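Local coordinates for translation initiation factor eif-2b-like protein (Chaetomium thermophilum, PDB 4ZEO) that probably acts in translation initiation as the delta subunit of eIF2B, the heterodecameric GDP-GTP exchange factor for eIF2, at residues 249-252 and 253-257. Numbering follows the deposited sequence.
Sequences AKEG and LLEWI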
# COMPACT_ATOMS: atom_id res chain seq x y z
N ALA A 249 17.27 10.57 -21.93
CA ALA A 249 17.23 10.29 -20.49
C ALA A 249 15.84 10.50 -19.92
O ALA A 249 15.34 9.68 -19.14
CB ALA A 249 18.24 11.15 -19.73
N LYS A 250 15.21 11.60 -20.32
CA LYS A 250 13.88 11.91 -19.81
C LYS A 250 12.89 10.83 -20.23
O LYS A 250 12.11 10.35 -19.42
CB LYS A 250 13.41 13.29 -20.29
CG LYS A 250 14.27 14.41 -19.73
CD LYS A 250 13.59 15.76 -19.63
CE LYS A 250 12.73 16.09 -20.79
NZ LYS A 250 12.04 17.37 -20.48
N GLU A 251 12.97 10.41 -21.49
CA GLU A 251 12.05 9.42 -22.00
C GLU A 251 12.23 8.08 -21.26
O GLU A 251 11.26 7.37 -21.00
CB GLU A 251 12.20 9.26 -23.50
CG GLU A 251 10.97 8.66 -24.14
CD GLU A 251 9.72 9.52 -23.90
OE1 GLU A 251 9.82 10.76 -23.95
OE2 GLU A 251 8.64 8.94 -23.64
N GLY A 252 13.48 7.73 -20.96
CA GLY A 252 13.79 6.54 -20.18
C GLY A 252 13.22 6.57 -18.76
O GLY A 252 12.75 5.56 -18.24
N LEU A 253 13.32 7.72 -18.11
CA LEU A 253 12.78 7.88 -16.76
C LEU A 253 11.24 7.78 -16.80
O LEU A 253 10.64 7.21 -15.91
CB LEU A 253 13.22 9.21 -16.17
CG LEU A 253 14.65 9.29 -15.65
CD1 LEU A 253 14.93 10.70 -15.15
CD2 LEU A 253 14.90 8.28 -14.55
N LEU A 254 10.63 8.36 -17.83
CA LEU A 254 9.18 8.34 -17.97
C LEU A 254 8.66 6.92 -18.19
O LEU A 254 7.64 6.53 -17.63
CB LEU A 254 8.74 9.27 -19.10
CG LEU A 254 8.93 10.76 -18.79
CD1 LEU A 254 8.20 11.64 -19.80
CD2 LEU A 254 8.43 11.08 -17.39
N GLU A 255 9.39 6.12 -18.97
CA GLU A 255 8.93 4.77 -19.21
C GLU A 255 9.25 3.88 -18.02
O GLU A 255 8.55 2.91 -17.75
CB GLU A 255 9.57 4.22 -20.48
CG GLU A 255 9.14 5.03 -21.69
CD GLU A 255 9.96 4.78 -22.94
OE1 GLU A 255 10.73 3.79 -22.97
OE2 GLU A 255 9.82 5.57 -23.90
N TRP A 256 10.27 4.26 -17.27
CA TRP A 256 10.59 3.57 -16.04
C TRP A 256 9.54 3.80 -14.94
O TRP A 256 9.20 2.91 -14.18
CB TRP A 256 11.98 3.99 -15.59
CG TRP A 256 12.36 3.32 -14.36
CD1 TRP A 256 13.02 2.13 -14.25
CD2 TRP A 256 12.06 3.76 -13.04
NE1 TRP A 256 13.16 1.82 -12.92
CE2 TRP A 256 12.58 2.80 -12.15
CE3 TRP A 256 11.41 4.88 -12.52
CZ2 TRP A 256 12.49 2.92 -10.76
CZ3 TRP A 256 11.30 5.01 -11.12
CH2 TRP A 256 11.84 4.03 -10.26
N ILE A 257 9.05 5.03 -14.82
CA ILE A 257 7.98 5.34 -13.88
C ILE A 257 6.69 4.61 -14.22
O ILE A 257 6.00 4.09 -13.35
CB ILE A 257 7.74 6.87 -13.82
CG1 ILE A 257 8.90 7.50 -13.05
CG2 ILE A 257 6.41 7.21 -13.18
CD1 ILE A 257 8.76 8.95 -12.79
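Glu-251 and Glu-255 lie one turn apart on the exposed side of helix 246-277, where carboxylates suit the solvent. Glu-251 places CG anti to the backbone N (chi1 -159°) and then bends, while Glu-255, extended beyond CG, reaches back across the turn. Glu-251 OE2 and Glu-255 OE2 are 3.6 Å apart. The two carboxylate planes are turned 58° against each other.

Beneath them runs the alpha-helical ladder: the N-H of each of Leu-253, Leu-254, Glu-255 and Trp-256 donates a hydrogen bond to the carbonyl O four residues back, Trp-256 N to Gly-252 O measuring 3.0 Å. Trp-256 swings its indole away from Gly-252, with CG anti to its own N, to where it touches Leu-232, Leu-233 and Lys-236 of helix 224-239. The branched apolar ends of Leu-253 and Leu-254 suit the buried side: Leu-253 meets Ile-189 of helix 174-191, and Leu-254 packs against the side chains of Arg-186 and Glu-190. On the long chain of Lys-250, NZ hydrogen-bonds to the backbone O of Glu-190 and of Tyr-192.

The apolar side chains thus join helix 246-277 to helices 174-191 and 224-239, while the two like charges probably repel, which might raise the pKa of one glutamate.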